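Local coordinates for protein cyanophycinase-like exopeptidase (actinobacterium SCGC AAA027-L06, PDB 6NQC) that is probably a serine peptidase of family S51, related to cyanophycinases, that cleaves residues from the ends of peptides, at residues V111-F119 with I140-A151. Residues are numbered along the deposited sequence; the frame is centred on the assembly and turned at random.
Sequences VKDAALIYF and IYENWQSGGSLA
Strands 116-119 and 149-151 pair in parallel in the central sheet, and the C-terminal end of helix 135-145, which leads into the second strand, packs over the first strand and the loop before it. Leu116, Ile117 and Tyr118 lie beside Ser149, Leu150 and Ala151. The ladder begins at Ser149 N, which bonds Ala115 O (2.8 Å), and runs on through Ile117, whose N reaches Ser149 O and whose O accepts from Ala151 N; Phe119 N to Ala151 O is the last of the four between these segments.

Asn143 joins helix to loop. Its amide bonds Ala114 twice: ND2 gives a nearly straight bond of 2.8 Å to Ala114 O, in the carbonyl plane and on a lone pair, while OD1 takes Ala114 N at 2.9 Å from above its own carbonyl plane. With CG anti to the backbone N (chi1 -173°), the side chain reaches the loop, and the paired bonds should fix its rotation. Lys54 also donates to OD1. Ile117 CD1 packs closely on this amide, 3.3 Å from Asn143 ND2. Ile117, Ile140, Val111, Leu150 and Phe119 make the apolar layer: Ile140 CG2 meets Ile117 CD1, Ile140 CG1 meets Val111, and Ile140 CD1 comes to 4.0 Å from Phe119 CZ. Leu150 CD1 touches both Ile117 CB and Phe119 CE2. On the other face of the sheet, Ala151 CB lies 3.8 Å from Tyr118 CD2, and helix 39-51 covers this side.

A Schellman motif ends the helix at Gly147, whose positive phi suits glycine, and Gly148 CA makes a CA-H...O contact of 3.6 Å with Ala114 O. Strand, helices and adjacent parallel strand form a beta-alpha-beta crossover of an alpha/beta fold, whose second strand leads toward Ser154, the likely nucleophile on a GxSxG elbow.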
# COMPACT_ATOMS: atom_id res chain seq x y z
N VAL A 111 8.55 1.67 -13.54
CA VAL A 111 7.79 2.26 -12.44
C VAL A 111 7.67 3.76 -12.56
O VAL A 111 6.89 4.39 -11.83
CB VAL A 111 8.40 1.94 -11.06
CG1 VAL A 111 8.23 0.45 -10.76
CG2 VAL A 111 9.87 2.36 -11.00
N LYS A 112 8.43 4.37 -13.46
CA LYS A 112 8.50 5.81 -13.54
C LYS A 112 7.38 6.42 -14.37
O LYS A 112 7.21 7.64 -14.34
CB LYS A 112 9.86 6.26 -14.10
CG LYS A 112 11.00 6.02 -13.12
CD LYS A 112 12.27 6.74 -13.53
CE LYS A 112 13.45 5.78 -13.55
NZ LYS A 112 14.70 6.39 -12.98
N ASP A 113 6.61 5.60 -15.08
CA ASP A 113 5.38 6.10 -15.74
C ASP A 113 4.26 5.05 -15.62
O ASP A 113 4.01 4.27 -16.54
CB ASP A 113 5.69 6.44 -17.21
CG ASP A 113 4.53 7.09 -17.92
OD1 ASP A 113 3.42 7.17 -17.34
OD2 ASP A 113 4.74 7.50 -19.08
N ALA A 114 3.57 5.06 -14.48
CA ALA A 114 2.55 4.06 -14.21
C ALA A 114 1.35 4.73 -13.57
O ALA A 114 1.51 5.47 -12.59
CB ALA A 114 3.12 2.93 -13.33
N ALA A 115 0.15 4.48 -14.11
CA ALA A 115 -1.04 5.07 -13.51
C ALA A 115 -1.28 4.56 -12.08
O ALA A 115 -1.75 5.31 -11.20
CB ALA A 115 -2.28 4.78 -14.34
N LEU A 116 -0.99 3.29 -11.84
CA LEU A 116 -1.07 2.74 -10.49
C LEU A 116 0.09 1.80 -10.22
O LEU A 116 0.42 0.93 -11.04
CB LEU A 116 -2.42 2.00 -10.29
CG LEU A 116 -2.63 1.13 -9.06
CD1 LEU A 116 -2.53 1.91 -7.75
CD2 LEU A 116 -3.96 0.43 -9.10
N ILE A 117 0.69 1.95 -9.04
CA ILE A 117 1.67 1.01 -8.52
C ILE A 117 1.08 0.45 -7.24
O ILE A 117 0.62 1.22 -6.39
CB ILE A 117 3.03 1.69 -8.30
CG1 ILE A 117 3.56 2.21 -9.63
CG2 ILE A 117 4.00 0.75 -7.67
CD1 ILE A 117 4.77 3.12 -9.45
N TYR A 118 1.01 -0.89 -7.14
CA TYR A 118 0.33 -1.59 -6.05
C TYR A 118 1.29 -2.54 -5.35
O TYR A 118 1.90 -3.39 -6.00
CB TYR A 118 -0.87 -2.38 -6.61
CG TYR A 118 -1.95 -2.64 -5.60
CD1 TYR A 118 -1.78 -3.63 -4.62
CD2 TYR A 118 -3.13 -1.89 -5.59
CE1 TYR A 118 -2.76 -3.87 -3.69
CE2 TYR A 118 -4.10 -2.12 -4.64
CZ TYR A 118 -3.90 -3.13 -3.69
OH TYR A 118 -4.84 -3.41 -2.72
N PHE A 119 1.47 -2.37 -4.02
CA PHE A 119 2.18 -3.36 -3.21
C PHE A 119 1.17 -4.36 -2.65
O PHE A 119 0.33 -3.99 -1.84
CB PHE A 119 2.94 -2.71 -2.04
CG PHE A 119 4.05 -1.81 -2.46
CD1 PHE A 119 5.14 -2.30 -3.15
CD2 PHE A 119 4.03 -0.47 -2.13
CE1 PHE A 119 6.19 -1.46 -3.53
CE2 PHE A 119 5.05 0.38 -2.51
CZ PHE A 119 6.14 -0.12 -3.22
N ILE A 140 9.50 4.51 -7.97
CA ILE A 140 8.11 4.48 -7.51
C ILE A 140 7.74 5.80 -6.84
O ILE A 140 6.66 6.36 -7.07
CB ILE A 140 7.90 3.29 -6.56
CG1 ILE A 140 8.17 1.99 -7.30
CG2 ILE A 140 6.48 3.33 -5.95
CD1 ILE A 140 8.35 0.79 -6.41
N TYR A 141 8.65 6.33 -6.02
CA TYR A 141 8.42 7.58 -5.32
C TYR A 141 8.26 8.73 -6.31
O TYR A 141 7.30 9.51 -6.23
CB TYR A 141 9.58 7.85 -4.36
CG TYR A 141 9.47 9.16 -3.63
CD1 TYR A 141 8.58 9.32 -2.59
CD2 TYR A 141 10.24 10.26 -4.00
CE1 TYR A 141 8.46 10.51 -1.92
CE2 TYR A 141 10.11 11.46 -3.34
CZ TYR A 141 9.22 11.57 -2.28
OH TYR A 141 9.08 12.77 -1.59
N GLU A 142 9.18 8.82 -7.27
CA GLU A 142 9.08 9.84 -8.30
C GLU A 142 7.78 9.71 -9.09
O GLU A 142 7.14 10.73 -9.41
CB GLU A 142 10.28 9.75 -9.24
CG GLU A 142 11.60 10.31 -8.66
CD GLU A 142 12.78 9.90 -9.52
OE1 GLU A 142 12.58 9.44 -10.67
OE2 GLU A 142 13.92 10.01 -9.02
N ASN A 143 7.39 8.48 -9.43
CA ASN A 143 6.13 8.29 -10.15
C ASN A 143 4.95 8.81 -9.34
O ASN A 143 4.09 9.55 -9.84
CB ASN A 143 5.96 6.80 -10.50
CG ASN A 143 4.75 6.56 -11.40
OD1 ASN A 143 4.73 6.96 -12.55
ND2 ASN A 143 3.75 5.88 -10.88
N TRP A 144 4.91 8.47 -8.05
CA TRP A 144 3.85 8.94 -7.19
C TRP A 144 3.87 10.45 -7.07
O TRP A 144 2.83 11.12 -7.19
CB TRP A 144 3.98 8.26 -5.82
CG TRP A 144 3.04 8.78 -4.80
CD1 TRP A 144 1.68 8.85 -4.91
CD2 TRP A 144 3.38 9.29 -3.50
NE1 TRP A 144 1.16 9.41 -3.77
CE2 TRP A 144 2.17 9.68 -2.89
CE3 TRP A 144 4.58 9.48 -2.81
CZ2 TRP A 144 2.13 10.23 -1.61
CZ3 TRP A 144 4.53 10.02 -1.53
CH2 TRP A 144 3.31 10.39 -0.96
N GLN A 145 5.05 11.02 -6.83
CA GLN A 145 5.15 12.46 -6.67
C GLN A 145 4.69 13.20 -7.91
O GLN A 145 4.22 14.33 -7.81
CB GLN A 145 6.57 12.85 -6.29
CG GLN A 145 6.91 12.47 -4.85
CD GLN A 145 6.25 13.40 -3.86
OE1 GLN A 145 6.35 14.64 -4.01
NE2 GLN A 145 5.54 12.85 -2.88
N SER A 146 4.77 12.55 -9.08
CA SER A 146 4.38 13.18 -10.33
C SER A 146 3.01 12.70 -10.84
O SER A 146 2.71 12.84 -12.04
CB SER A 146 5.50 12.95 -11.37
OG SER A 146 5.66 11.57 -11.70
N GLY A 147 2.18 12.16 -9.97
CA GLY A 147 0.76 11.99 -10.25
C GLY A 147 0.27 10.56 -10.34
O GLY A 147 -0.96 10.34 -10.45
N GLY A 148 1.17 9.58 -10.34
CA GLY A 148 0.74 8.19 -10.37
C GLY A 148 0.19 7.74 -9.03
O GLY A 148 0.68 8.13 -7.97
N SER A 149 -0.88 6.94 -9.09
CA SER A 149 -1.47 6.40 -7.88
C SER A 149 -0.55 5.34 -7.27
O SER A 149 0.14 4.58 -7.96
CB SER A 149 -2.83 5.78 -8.18
OG SER A 149 -3.76 6.80 -8.49
N LEU A 150 -0.57 5.26 -5.94
CA LEU A 150 0.20 4.28 -5.19
C LEU A 150 -0.67 3.73 -4.07
O LEU A 150 -1.35 4.49 -3.37
CB LEU A 150 1.47 4.92 -4.60
CG LEU A 150 2.39 4.06 -3.73
CD1 LEU A 150 3.03 3.01 -4.62
CD2 LEU A 150 3.49 4.91 -3.14
N ALA A 151 -0.67 2.40 -3.94
CA ALA A 151 -1.49 1.72 -2.95
C ALA A 151 -0.71 0.55 -2.38
O ALA A 151 0.18 -0.01 -3.03
CB ALA A 151 -2.84 1.25 -3.56
O HOH W 1 8.25 9.57 -12.72